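Local coordinates for regulation of enolase protein 1 (Saccharomyces cerevisiae, PDB 3O12) that functions in the galactose metabolic pathway via the GAL83 protein and may control the level of ENO1, at residues A[29-34]-A[42-47]; A[58-63]-A[126-131]; A[85-90]-A[100-105]; A[117-122]-A[134-139]; A[150-153]-A[158-161]. One frame throughout, in Å; residues are numbered along the deposited sequence.

Contact 1. Residues A[29-34]-A[42-47]; sequences ELSQGT and VFQEAG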
# COMPACT_ATOMS: atom_id res chain seq x y z
N GLU A 29 14.97 -7.13 4.07
CA GLU A 29 15.11 -5.70 3.85
C GLU A 29 14.40 -5.22 2.61
O GLU A 29 14.10 -5.99 1.69
CB GLU A 29 16.60 -5.31 3.78
CG GLU A 29 17.41 -5.79 4.96
CD GLU A 29 17.07 -5.05 6.24
OE1 GLU A 29 16.04 -4.34 6.26
OE2 GLU A 29 17.84 -5.17 7.22
N LEU A 30 14.12 -3.93 2.58
CA LEU A 30 13.34 -3.35 1.50
C LEU A 30 13.96 -3.58 0.13
O LEU A 30 13.26 -3.82 -0.85
CB LEU A 30 13.15 -1.86 1.78
CG LEU A 30 12.12 -1.09 0.96
CD1 LEU A 30 10.74 -1.75 1.04
CD2 LEU A 30 12.08 0.35 1.45
N SER A 31 15.29 -3.53 0.05
CA SER A 31 16.00 -3.70 -1.22
C SER A 31 15.93 -5.13 -1.77
O SER A 31 16.39 -5.40 -2.88
CB SER A 31 17.46 -3.26 -1.06
OG SER A 31 18.08 -4.04 -0.05
N GLN A 32 15.35 -6.03 -0.98
CA GLN A 32 15.19 -7.41 -1.44
C GLN A 32 13.84 -7.62 -2.12
O GLN A 32 13.49 -8.75 -2.51
CB GLN A 32 15.42 -8.39 -0.28
CG GLN A 32 16.85 -8.35 0.24
CD GLN A 32 17.05 -9.22 1.46
OE1 GLN A 32 16.95 -8.75 2.58
NE2 GLN A 32 17.35 -10.49 1.24
N GLY A 33 13.09 -6.54 -2.29
CA GLY A 33 11.83 -6.60 -3.00
C GLY A 33 12.05 -6.60 -4.50
O GLY A 33 13.15 -6.30 -5.00
N THR A 34 11.00 -6.96 -5.23
CA THR A 34 10.98 -6.96 -6.69
C THR A 34 9.86 -6.03 -7.14
O THR A 34 8.77 -6.04 -6.57
CB THR A 34 10.68 -8.38 -7.23
OG1 THR A 34 11.68 -9.29 -6.75
CG2 THR A 34 10.68 -8.40 -8.74
N VAL A 42 13.13 6.45 -9.98
CA VAL A 42 13.24 5.92 -8.63
C VAL A 42 14.70 5.84 -8.22
O VAL A 42 15.57 5.51 -9.03
CB VAL A 42 12.54 4.54 -8.50
CG1 VAL A 42 13.06 3.57 -9.53
CG2 VAL A 42 12.69 3.99 -7.09
N PHE A 43 14.97 6.19 -6.97
CA PHE A 43 16.32 5.96 -6.45
C PHE A 43 16.31 5.40 -5.03
O PHE A 43 15.33 5.54 -4.28
CB PHE A 43 17.22 7.20 -6.57
CG PHE A 43 16.83 8.34 -5.69
CD1 PHE A 43 17.37 8.48 -4.42
CD2 PHE A 43 15.93 9.30 -6.14
CE1 PHE A 43 17.01 9.55 -3.61
CE2 PHE A 43 15.57 10.36 -5.33
CZ PHE A 43 16.11 10.49 -4.06
N GLN A 44 17.41 4.74 -4.70
CA GLN A 44 17.57 4.06 -3.43
C GLN A 44 18.55 4.83 -2.55
O GLN A 44 19.51 5.45 -3.05
CB GLN A 44 18.12 2.64 -3.69
CG GLN A 44 18.46 1.82 -2.46
CD GLN A 44 19.21 0.52 -2.79
OE1 GLN A 44 19.83 0.39 -3.85
NE2 GLN A 44 19.16 -0.44 -1.88
N GLU A 45 18.28 4.82 -1.26
CA GLU A 45 19.28 5.18 -0.25
C GLU A 45 19.24 4.01 0.73
O GLU A 45 18.36 3.14 0.61
CB GLU A 45 18.92 6.52 0.43
CG GLU A 45 18.95 7.71 -0.54
CD GLU A 45 18.57 9.04 0.10
OE1 GLU A 45 17.97 9.05 1.20
OE2 GLU A 45 18.88 10.09 -0.51
N ALA A 46 20.18 3.95 1.67
CA ALA A 46 20.15 2.82 2.61
C ALA A 46 18.83 2.80 3.39
O ALA A 46 18.53 3.72 4.14
CB ALA A 46 21.34 2.86 3.55
N GLY A 47 18.05 1.75 3.20
CA GLY A 47 16.80 1.61 3.93
C GLY A 47 15.64 2.43 3.38
O GLY A 47 14.58 2.46 3.99

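Contact 2. Residues A[58-63]-A[126-131]; sequences DFWRET and SSVLTN. With EDO (1,2-ethanediol), chain F; EDO (1,2-ethanediol), chain H; EDO (1,2-ethanediol), chain I; EDO (1,2-ethanediol), chain G.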
# COMPACT_ATOMS: atom_id res chain seq x y z
N ASP A 58 -2.71 2.68 -11.66
CA ASP A 58 -3.82 2.42 -10.74
C ASP A 58 -3.94 0.93 -10.42
O ASP A 58 -3.41 0.08 -11.14
CB ASP A 58 -5.13 2.94 -11.36
CG ASP A 58 -6.24 3.18 -10.33
OD1 ASP A 58 -5.99 3.09 -9.11
OD2 ASP A 58 -7.37 3.48 -10.77
N PHE A 59 -4.65 0.62 -9.34
CA PHE A 59 -5.00 -0.76 -9.00
C PHE A 59 -6.49 -0.78 -8.69
O PHE A 59 -6.93 -0.12 -7.75
CB PHE A 59 -4.25 -1.23 -7.74
CG PHE A 59 -2.80 -1.57 -7.97
CD1 PHE A 59 -2.44 -2.64 -8.78
CD2 PHE A 59 -1.80 -0.84 -7.33
CE1 PHE A 59 -1.09 -2.97 -8.97
CE2 PHE A 59 -0.45 -1.16 -7.51
CZ PHE A 59 -0.11 -2.22 -8.33
N TRP A 60 -7.24 -1.55 -9.46
CA TRP A 60 -8.69 -1.67 -9.25
C TRP A 60 -9.18 -2.88 -10.00
O TRP A 60 -8.70 -3.16 -11.09
CB TRP A 60 -9.43 -0.43 -9.77
CG TRP A 60 -10.89 -0.44 -9.40
CD1 TRP A 60 -11.95 -0.79 -10.20
CD2 TRP A 60 -11.43 -0.12 -8.12
NE1 TRP A 60 -13.13 -0.68 -9.48
CE2 TRP A 60 -12.83 -0.28 -8.20
CE3 TRP A 60 -10.87 0.29 -6.90
CZ2 TRP A 60 -13.68 -0.04 -7.12
CZ3 TRP A 60 -11.72 0.53 -5.82
CH2 TRP A 60 -13.11 0.36 -5.94
N ARG A 61 -10.15 -3.60 -9.44
CA ARG A 61 -10.77 -4.71 -10.17
C ARG A 61 -12.29 -4.64 -10.17
O ARG A 61 -12.94 -4.96 -9.17
CB ARG A 61 -10.32 -6.08 -9.62
CG ARG A 61 -9.10 -6.65 -10.30
CD ARG A 61 -8.83 -8.09 -9.86
NE ARG A 61 -9.66 -9.09 -10.54
CZ ARG A 61 -9.40 -9.58 -11.75
NH1 ARG A 61 -10.20 -10.50 -12.28
NH2 ARG A 61 -8.35 -9.16 -12.44
N GLU A 62 -12.82 -4.19 -11.30
CA GLU A 62 -14.22 -4.38 -11.71
C GLU A 62 -15.30 -3.55 -11.00
O GLU A 62 -16.10 -2.88 -11.66
CB GLU A 62 -14.61 -5.86 -11.66
CG GLU A 62 -16.03 -6.14 -12.14
CD GLU A 62 -16.30 -5.62 -13.54
OE1 GLU A 62 -15.34 -5.46 -14.32
OE2 GLU A 62 -17.48 -5.38 -13.86
N THR A 63 -15.34 -3.62 -9.68
CA THR A 63 -16.49 -3.10 -8.94
C THR A 63 -16.93 -1.70 -9.37
O THR A 63 -16.14 -0.75 -9.32
CB THR A 63 -16.17 -3.07 -7.45
OG1 THR A 63 -15.66 -4.36 -7.08
CG2 THR A 63 -17.41 -2.76 -6.63
N SER A 126 -7.57 5.29 3.20
CA SER A 126 -8.33 4.44 2.31
C SER A 126 -7.74 3.05 2.27
O SER A 126 -6.52 2.87 2.40
CB SER A 126 -8.30 5.05 0.91
OG SER A 126 -8.90 4.21 -0.06
N SER A 127 -8.58 2.04 2.09
CA SER A 127 -8.10 0.70 1.82
C SER A 127 -9.00 0.02 0.81
O SER A 127 -10.20 0.28 0.77
CB SER A 127 -7.99 -0.14 3.10
OG SER A 127 -9.23 -0.31 3.74
N VAL A 128 -8.39 -0.82 -0.02
CA VAL A 128 -9.13 -1.60 -1.01
C VAL A 128 -8.70 -3.04 -0.88
O VAL A 128 -7.53 -3.37 -1.06
CB VAL A 128 -8.86 -1.11 -2.43
CG1 VAL A 128 -9.64 -1.98 -3.45
CG2 VAL A 128 -9.24 0.35 -2.59
N LEU A 129 -9.64 -3.92 -0.55
CA LEU A 129 -9.41 -5.35 -0.48
C LEU A 129 -10.02 -5.98 -1.70
O LEU A 129 -11.22 -5.83 -1.94
CB LEU A 129 -10.04 -5.92 0.79
CG LEU A 129 -9.61 -7.33 1.20
CD1 LEU A 129 -10.01 -7.60 2.64
CD2 LEU A 129 -10.19 -8.37 0.28
N THR A 130 -9.19 -6.65 -2.49
CA THR A 130 -9.63 -7.24 -3.75
C THR A 130 -9.54 -8.75 -3.64
O THR A 130 -8.46 -9.31 -3.44
CB THR A 130 -8.78 -6.70 -4.91
OG1 THR A 130 -9.00 -5.29 -4.99
CG2 THR A 130 -9.17 -7.36 -6.23
N ASN A 131 -10.69 -9.40 -3.70
CA ASN A 131 -10.74 -10.84 -3.79
C ASN A 131 -11.64 -11.14 -4.96
O ASN A 131 -12.86 -11.27 -4.80
CB ASN A 131 -11.28 -11.45 -2.50
CG ASN A 131 -11.03 -12.94 -2.42
OD1 ASN A 131 -10.92 -13.62 -3.44
ND2 ASN A 131 -10.94 -13.46 -1.20
C1 EDO F . -4.89 3.00 -1.11
O1 EDO F . -4.67 4.38 -0.79
C2 EDO F . -6.36 2.63 -0.90
O2 EDO F . -7.15 3.36 -1.84
C1 EDO H . -11.70 3.81 -8.36
O1 EDO H . -11.90 5.20 -8.62
C2 EDO H . -10.72 3.24 -9.38
O2 EDO H . -9.43 3.83 -9.18
C1 EDO I . -10.38 3.67 6.33
O1 EDO I . -11.39 3.09 7.16
C2 EDO I . -10.21 2.83 5.07
O2 EDO I . -10.20 1.45 5.43
C1 EDO G . -9.19 3.46 -4.63
O1 EDO G . -8.05 4.06 -4.02
C2 EDO G . -8.79 2.89 -5.98
O2 EDO G . -8.03 3.84 -6.74

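Contact 3. Residues A[85-90]-A[100-105]; sequences AQVRVQ and AGIMVR. With SO4 (sulfate ion), chain B.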
# COMPACT_ATOMS: atom_id res chain seq x y z
N ALA A 85 4.25 -6.56 8.61
CA ALA A 85 5.08 -5.62 7.87
C ALA A 85 4.75 -4.21 8.31
O ALA A 85 3.60 -3.90 8.65
CB ALA A 85 4.85 -5.78 6.36
N GLN A 86 5.76 -3.34 8.30
CA GLN A 86 5.55 -1.96 8.70
C GLN A 86 6.40 -1.05 7.82
O GLN A 86 7.50 -1.45 7.39
CB GLN A 86 5.93 -1.83 10.17
CG GLN A 86 5.78 -0.48 10.81
CD GLN A 86 6.04 -0.57 12.30
OE1 GLN A 86 5.42 -1.37 13.01
NE2 GLN A 86 6.98 0.23 12.79
N VAL A 87 5.92 0.15 7.53
CA VAL A 87 6.66 1.09 6.68
C VAL A 87 6.23 2.52 6.97
O VAL A 87 5.09 2.77 7.38
CB VAL A 87 6.46 0.75 5.17
CG1 VAL A 87 5.04 1.08 4.70
CG2 VAL A 87 7.52 1.42 4.29
N ARG A 88 7.15 3.46 6.77
CA ARG A 88 6.87 4.88 6.86
C ARG A 88 6.68 5.43 5.45
O ARG A 88 7.44 5.08 4.53
CB ARG A 88 8.02 5.60 7.56
CG ARG A 88 7.75 7.07 7.87
CD ARG A 88 8.96 7.68 8.56
NE ARG A 88 8.69 9.06 8.97
CZ ARG A 88 9.58 9.81 9.62
NH1 ARG A 88 10.77 9.31 9.93
NH2 ARG A 88 9.27 11.05 9.97
N VAL A 89 5.69 6.28 5.28
CA VAL A 89 5.29 6.79 3.96
C VAL A 89 5.29 8.31 4.01
O VAL A 89 4.56 8.91 4.80
CB VAL A 89 3.87 6.32 3.58
CG1 VAL A 89 3.53 6.74 2.15
CG2 VAL A 89 3.75 4.81 3.71
N GLN A 90 6.12 8.92 3.17
CA GLN A 90 6.21 10.37 3.10
C GLN A 90 5.96 10.83 1.67
O GLN A 90 6.86 10.85 0.84
CB GLN A 90 7.57 10.85 3.60
CG GLN A 90 7.78 10.56 5.08
CD GLN A 90 9.15 10.94 5.57
OE1 GLN A 90 9.32 11.91 6.31
NE2 GLN A 90 10.16 10.19 5.14
N ALA A 100 -0.65 6.70 -2.05
CA ALA A 100 0.55 5.97 -1.65
C ALA A 100 0.31 5.24 -0.35
O ALA A 100 -0.53 5.65 0.47
CB ALA A 100 1.74 6.91 -1.55
N GLY A 101 1.04 4.15 -0.15
CA GLY A 101 0.91 3.37 1.06
C GLY A 101 1.56 2.02 0.91
O GLY A 101 2.72 1.92 0.51
N ILE A 102 0.82 0.98 1.28
CA ILE A 102 1.34 -0.37 1.25
C ILE A 102 0.39 -1.28 0.49
O ILE A 102 -0.82 -1.03 0.43
CB ILE A 102 1.53 -0.88 2.70
CG1 ILE A 102 2.56 -2.02 2.77
CG2 ILE A 102 0.19 -1.28 3.33
CD1 ILE A 102 2.98 -2.39 4.20
N MSE A 103 0.92 -2.33 -0.11
CA MSE A 103 0.13 -3.38 -0.74
C MSE A 103 0.56 -4.75 -0.23
O MSE A 103 1.75 -4.99 0.03
CB MSE A 103 0.25 -3.29 -2.27
CG MSE A 103 -0.14 -4.57 -3.04
SE MSE A 103 -0.23 -4.26 -4.98
CE MSE A 103 -2.01 -3.49 -5.03
N VAL A 104 -0.41 -5.64 -0.07
CA VAL A 104 -0.18 -7.07 0.09
C VAL A 104 -0.78 -7.72 -1.15
O VAL A 104 -1.92 -7.44 -1.50
CB VAL A 104 -0.88 -7.63 1.33
CG1 VAL A 104 -0.69 -9.12 1.45
CG2 VAL A 104 -0.42 -6.91 2.60
N ARG A 105 -0.01 -8.58 -1.81
CA ARG A 105 -0.46 -9.16 -3.07
C ARG A 105 -0.17 -10.65 -3.12
O ARG A 105 0.93 -11.09 -2.76
CB ARG A 105 0.25 -8.45 -4.23
CG ARG A 105 -0.11 -8.94 -5.63
CD ARG A 105 0.59 -8.03 -6.65
NE ARG A 105 0.44 -8.46 -8.04
CZ ARG A 105 -0.37 -7.88 -8.92
NH1 ARG A 105 -1.15 -6.86 -8.56
NH2 ARG A 105 -0.41 -8.32 -10.17
S SO4 B . 12.44 12.36 11.28
O1 SO4 B . 11.18 12.34 12.03
O2 SO4 B . 13.41 13.19 12.00
O3 SO4 B . 12.96 11.00 11.16
O4 SO4 B . 12.22 12.91 9.95

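Contact 4. Residues A[117-122]-A[134-139]; sequences EISDGH and SDWSTA. With EDO (1,2-ethanediol), chain G.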
# COMPACT_ATOMS: atom_id res chain seq x y z
N GLU A 117 -5.13 8.66 0.05
CA GLU A 117 -5.61 8.87 -1.30
C GLU A 117 -6.34 10.18 -1.31
O GLU A 117 -7.01 10.53 -0.33
CB GLU A 117 -6.57 7.75 -1.70
CG GLU A 117 -7.15 7.91 -3.09
CD GLU A 117 -8.25 6.91 -3.36
OE1 GLU A 117 -8.91 6.47 -2.39
OE2 GLU A 117 -8.46 6.57 -4.55
N ILE A 118 -6.22 10.93 -2.40
CA ILE A 118 -7.03 12.15 -2.54
C ILE A 118 -8.34 11.82 -3.25
O ILE A 118 -8.34 11.53 -4.45
CB ILE A 118 -6.27 13.24 -3.29
CG1 ILE A 118 -4.89 13.47 -2.69
CG2 ILE A 118 -7.08 14.54 -3.29
CD1 ILE A 118 -4.89 13.62 -1.18
N SER A 119 -9.44 11.85 -2.51
CA SER A 119 -10.75 11.58 -3.09
C SER A 119 -11.81 12.41 -2.37
O SER A 119 -11.64 12.76 -1.20
CB SER A 119 -11.10 10.09 -3.01
OG SER A 119 -11.31 9.68 -1.67
N ASP A 120 -12.89 12.71 -3.07
CA ASP A 120 -13.89 13.64 -2.57
C ASP A 120 -13.21 14.97 -2.25
O ASP A 120 -12.66 15.62 -3.14
CB ASP A 120 -14.60 13.08 -1.34
CG ASP A 120 -16.12 13.09 -1.48
OD1 ASP A 120 -16.77 12.15 -0.99
OD2 ASP A 120 -16.65 14.04 -2.09
N GLY A 121 -13.22 15.37 -0.98
CA GLY A 121 -12.70 16.67 -0.61
C GLY A 121 -11.31 16.72 0.01
O GLY A 121 -10.68 17.78 0.01
N HIS A 122 -10.82 15.61 0.53
CA HIS A 122 -9.63 15.66 1.38
C HIS A 122 -8.62 14.54 1.16
O HIS A 122 -8.81 13.66 0.31
CB HIS A 122 -10.05 15.63 2.85
CG HIS A 122 -11.32 16.37 3.14
ND1 HIS A 122 -11.33 17.59 3.79
CD2 HIS A 122 -12.61 16.07 2.87
CE1 HIS A 122 -12.58 18.00 3.90
NE2 HIS A 122 -13.38 17.10 3.36
N SER A 134 -12.89 -5.61 -6.18
CA SER A 134 -12.45 -4.62 -5.18
C SER A 134 -13.54 -4.13 -4.21
O SER A 134 -14.66 -3.83 -4.62
CB SER A 134 -11.83 -3.41 -5.88
OG SER A 134 -10.68 -3.76 -6.65
N ASP A 135 -13.15 -4.02 -2.93
CA ASP A 135 -14.00 -3.50 -1.85
C ASP A 135 -13.25 -2.36 -1.17
O ASP A 135 -12.26 -2.56 -0.45
CB ASP A 135 -14.32 -4.62 -0.84
CG ASP A 135 -15.08 -4.14 0.39
OD1 ASP A 135 -15.22 -2.91 0.62
OD2 ASP A 135 -15.55 -5.02 1.15
N TRP A 136 -13.73 -1.15 -1.41
CA TRP A 136 -13.05 0.09 -1.06
C TRP A 136 -13.73 0.75 0.13
O TRP A 136 -14.94 0.95 0.13
CB TRP A 136 -13.13 0.99 -2.29
CG TRP A 136 -12.55 2.37 -2.20
CD1 TRP A 136 -11.52 2.80 -1.41
CD2 TRP A 136 -12.94 3.49 -3.01
NE1 TRP A 136 -11.26 4.13 -1.67
CE2 TRP A 136 -12.12 4.58 -2.64
CE3 TRP A 136 -13.90 3.67 -4.01
CZ2 TRP A 136 -12.24 5.83 -3.23
CZ3 TRP A 136 -14.02 4.92 -4.59
CH2 TRP A 136 -13.19 5.98 -4.20
N SER A 137 -12.95 1.10 1.15
CA SER A 137 -13.45 1.87 2.28
C SER A 137 -12.58 3.09 2.46
O SER A 137 -11.37 3.04 2.24
CB SER A 137 -13.44 1.03 3.55
OG SER A 137 -14.10 1.72 4.60
N THR A 138 -13.18 4.20 2.88
CA THR A 138 -12.44 5.43 2.99
C THR A 138 -13.05 6.34 4.03
O THR A 138 -14.24 6.26 4.32
CB THR A 138 -12.39 6.15 1.62
OG1 THR A 138 -11.43 7.21 1.68
CG2 THR A 138 -13.78 6.68 1.24
N ALA A 139 -12.20 7.20 4.58
CA ALA A 139 -12.63 8.20 5.53
C ALA A 139 -11.60 9.32 5.56
O ALA A 139 -10.43 9.11 5.24
CB ALA A 139 -12.77 7.58 6.91
C1 EDO G . -9.19 3.46 -4.63
O1 EDO G . -8.05 4.06 -4.02
C2 EDO G . -8.79 2.89 -5.98
O2 EDO G . -8.03 3.84 -6.74

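Contact 5. Residues A[150-153]-A[158-161]; sequences LRVT and VLRI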
# COMPACT_ATOMS: atom_id res chain seq x y z
N LEU A 150 2.26 2.63 8.34
CA LEU A 150 1.29 1.55 8.23
C LEU A 150 1.87 0.28 8.77
O LEU A 150 3.07 0.02 8.62
CB LEU A 150 0.89 1.30 6.77
CG LEU A 150 0.08 2.43 6.15
CD1 LEU A 150 0.09 2.32 4.63
CD2 LEU A 150 -1.36 2.45 6.70
N ARG A 151 1.03 -0.54 9.38
CA ARG A 151 1.41 -1.86 9.85
C ARG A 151 0.34 -2.82 9.38
O ARG A 151 -0.85 -2.61 9.60
CB ARG A 151 1.54 -1.90 11.37
CG ARG A 151 1.85 -3.28 11.93
CD ARG A 151 1.87 -3.26 13.45
NE ARG A 151 3.04 -2.54 13.95
CZ ARG A 151 3.24 -2.24 15.22
NH1 ARG A 151 2.35 -2.59 16.14
NH2 ARG A 151 4.34 -1.60 15.58
N VAL A 152 0.76 -3.88 8.71
CA VAL A 152 -0.17 -4.88 8.21
C VAL A 152 0.24 -6.27 8.67
O VAL A 152 1.43 -6.63 8.59
CB VAL A 152 -0.23 -4.85 6.68
CG1 VAL A 152 -1.19 -5.92 6.17
CG2 VAL A 152 -0.66 -3.47 6.21
N THR A 153 -0.72 -7.04 9.16
CA THR A 153 -0.49 -8.41 9.60
C THR A 153 -1.42 -9.34 8.84
O THR A 153 -2.62 -9.08 8.75
CB THR A 153 -0.74 -8.55 11.10
OG1 THR A 153 0.14 -7.67 11.81
CG2 THR A 153 -0.50 -9.98 11.56
N VAL A 158 -6.56 -14.01 7.88
CA VAL A 158 -7.08 -12.73 8.33
C VAL A 158 -6.02 -11.67 8.11
O VAL A 158 -4.84 -11.86 8.44
CB VAL A 158 -7.44 -12.74 9.84
CG1 VAL A 158 -7.88 -11.35 10.31
CG2 VAL A 158 -8.52 -13.76 10.11
N LEU A 159 -6.44 -10.55 7.53
CA LEU A 159 -5.60 -9.39 7.37
C LEU A 159 -6.02 -8.27 8.32
O LEU A 159 -7.21 -7.98 8.46
CB LEU A 159 -5.63 -8.91 5.91
CG LEU A 159 -4.69 -7.77 5.51
CD1 LEU A 159 -4.31 -7.87 4.02
CD2 LEU A 159 -5.33 -6.43 5.82
N ARG A 160 -5.05 -7.66 8.99
CA ARG A 160 -5.31 -6.51 9.86
C ARG A 160 -4.42 -5.35 9.43
O ARG A 160 -3.21 -5.53 9.26
CB ARG A 160 -4.98 -6.85 11.31
CG ARG A 160 -5.96 -7.76 11.99
CD ARG A 160 -5.54 -8.04 13.43
NE ARG A 160 -4.85 -9.32 13.54
CZ ARG A 160 -3.62 -9.47 14.02
NH1 ARG A 160 -2.92 -8.42 14.44
NH2 ARG A 160 -3.08 -10.68 14.08
N ILE A 161 -5.00 -4.18 9.23
CA ILE A 161 -4.26 -2.97 8.90
C ILE A 161 -4.36 -1.99 10.04
O ILE A 161 -5.47 -1.72 10.53
CB ILE A 161 -4.89 -2.24 7.70
CG1 ILE A 161 -5.04 -3.17 6.51
CG2 ILE A 161 -4.06 -1.01 7.34
CD1 ILE A 161 -5.77 -2.53 5.36
O HOH W 1 -1.33 -5.11 11.80

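Contact 1. Residues A[29-34]-A[42-47]
Ser-31 is brought up to Gln-44 by a short 3-10 turn, which is closed by a backbone bond from Gln-32 N to Glu-29 O (2.9 Å). A second strut holds the same turn: the Glu-29 amide donates to the side-chain oxygen, Gln-32 OE1, at 3.0 Å and from 32° off the carbonyl plane. On the facing segment Gln-44 stretches out almost straight, with CG trans to the backbone nitrogen (chi1 175°) and CD trans again. Its amide therefore ends against the serine, where NE2 lies 3.4 Å from Ser-31 CB. The hydroxyl stands further back, with Ser-31 OG 4.2 Å from Gln-44 NE2, so this is packing of an amide end on a methylene. Strand 41-45 is an outermost strand of the seven-stranded antiparallel sheet, one of the two sheets of the beta sandwich, and Ala-46 and Gly-47 lead from it into its hairpin partner 48-52. Gly-47 has a positive phi of 80°, which suits glycine at the bend. Leu-30 points one methyl at that bend, its CD2 4.1 Å from Gly-47 O, while the same side chain packs on Val-49 of strand 48-52. Beyond the turn, Thr-34 pairs through its backbone with Gly-76, in the other sheet.

Contact 2. Residues A[58-63]-A[126-131]
The indole of Trp-60 meets Val-128 obliquely, with the benzene-ring atom CZ3 4.0 Å from Val-128 CG1 and the two side chains crossing at about a right angle. One face of the ring carries an ethanediol, whose C2 sits 3.5 Å above the plane and off toward the rim. At the edge, Trp-60 NE1 donates to Thr-63 O at 3.0 Å; the acceptor lies in the ring plane (3° out of it), so the turn following strand 59-61 fixes how the indole is rotated. A second ethanediol slants in near CE3 and also touches Val-128 CG2. Strands 59-61 and 122-131 belong to the same curled antiparallel sheet of the beta sandwich, but they are not paired. Ser-134, at the start of strand 134-140, links them: its hydroxyl bonds to Arg-61 N and Thr-130 OG1. Thr-130 points its methyl, trans to the backbone nitrogen, at Arg-61, with CG2 3.7 Å from Arg-61 CD. The arginine chain crosses this methyl with its aliphatic part and bends at chi3 (80°), while NE bonds to Gly-132 O. The ethanediols, probably from the crystallisation liquor, are held by polar ends: the diol over the indole donates from O2 to Asp-58 OD2 at 2.6 Å, and the one near CE3 donates from O2 to Asp-58 OD1 at 3.2 Å. Toward the start of 126-131, Ser-126 OG and the O2 of a third diol share a hydrogen bond of 2.6 Å.

Contact 3. Residues A[85-90]-A[100-105]
Val-87 overlaps the end of Ile-102: its CG1 lies 4.1 Å from Ile-102 CD1, and the two side chains slide past each other in opposite directions. Ile-102 can reach this far because its chain is extended, CG1 trans to the backbone nitrogen and CD1 trans once more (chi2 169°). The same methyl is grazed by the next inward-facing residue, with Ala-85 CB 4.4 Å from Ile-102 CD1. Val-89 spreads its two branches over the other end of the contact. CG1 meets Ala-100 CB at 4.1 Å, and CG2 lies at the same distance from Gly-101 CA, where the chain turns a corner and the backbones come close, 6.3 Å between the CA atoms of Val-89 and Gly-101. The touching parts run nearly antiparallel, 170° apart, yet they are joined by methyl contacts and not by backbone bonds, since they lie in the two facing sheets of the sandwich. Arg-88, between the two valines, leaves from the other face of the strand and, fully extended, presents the edge of its guanidinium to a sulfate ion, probably from the crystallisation liquor: NH1 donates to O3 at 3.0 Å, almost straight (172°), and NH2 to O1 at 3.1 Å. Asp-147 and Glu-204 form salt bridges to the same group, so the guanidinium is shared between two carboxylates and the sulfate. Strand 83-91 is flanked in its sheet by strands 148-155 and 199-208, while Ile-102 is boxed in by Leu-150 and Val-152 from across the core and by Val-186 on its own side.

Contact 4. Residues A[117-122]-A[134-139]
Strand segments 117-119 and 134-139 run nearly perpendicular, 82° apart. Even the nearest CA atoms, those of Glu-117 and Thr-138, are 8.8 Å from each other, so side chains alone bridge the gap. Glu-117 reaches out with an extended chain and Trp-136 swings its indole to meet it, CG trans to the backbone nitrogen (chi1 178°). The two side chains cross at about a right angle, with the carboxylate plane turned 56° from the ring. Trp-136 NE1 gives a weak hydrogen bond to Glu-117 OE1, 3.4 Å long and bent; its stronger partner is Ser-126 OG, which also makes a weak bond to the same glutamate oxygen. Ser-126 belongs to strand 122-131, which lies between the two strands in the curled antiparallel sheet, so the three residues meet over the middle strand of a three-strand meander. The other carboxylate oxygen, Glu-117 OE2, accepts a short bond of 2.6 Å from O1 of an ethanediol. That molecule's C1 lies over one face of the indole, 3.6 Å above the plane and toward the rim. Further along, Ser-119 OG approaches Thr-138 OG1 only to 4.2 Å, too far for a bond. A type II' turn from Ser-119 to His-122 then reverses the chain into strand 122-131, closed by weak backbone bonds.

Contact 5. Residues A[150-153]-A[158-161]
From its CB, 4.1 Å from Thr-153 O, the Arg-160 side chain runs alongside Thr-153, pointing the same way. It bends at chi3 (-98°), and this turns a face of the guanidinium onto the threonine. CZ and NH2 lie over the methyl, with Arg-160 NH2 3.7 Å from Thr-153 CG2, while NH1 lies nearer Thr-153 CB. Beneath, the two residues form an antiparallel hydrogen-bonded pair: Thr-153 N donates to Arg-160 O at 2.9 Å and Arg-160 N to Thr-153 O at 2.8 Å. Each of these oxygens also takes a CA-H contact, Arg-160 O from Val-152 and Thr-153 O from Leu-159. A water gives Arg-160 O another bond (3.2 Å) and is itself 3.0 Å from Thr-153 OG1, whose hydroxyl also bonds to Thr-84. Val-152 and Ile-161, the adjoining non-hydrogen-bonded pair, face the sandwich core; there Val-152 CG1 also packs on Leu-159 CG at 4.0 Å. This piece of the hairpin 148-155/158-164 is thus two-sided in its chemistry: Val-152, Leu-159 and Ile-161 pack into the core, while on the outer face the apolar Thr-153 methyl lies against the flat of the guanidinium, a contact that uses none of its in-plane N-H groups.

In the fold
Contacts 3 and 5 lie side by side in the sandwich: their centres are 10 Å apart, and strands 83-91 and 148-155 pair directly, with Gln-86 OE1 2.8 Å from Arg-151 NH2, a probable hydrogen bond. Contact 2 touches contact 3 within the curled sheet, on the face away from the sandwich core, Phe-59 CD2 to Met-103 CE 3.5 Å; it reaches the opposing sheet of contact 5 through Ser-127 CB and Ile-161 CD1, 4.0 Å apart. Contacts 2 and 4, 11 Å apart between centres, interlock along the chain and share one ethanediol, held between Asp-58 and Glu-117; such molecules often mark pockets, though nothing establishes a binding site here. Contact 1 lies across the chain's centre, about 28 Å from contact 4 between centres.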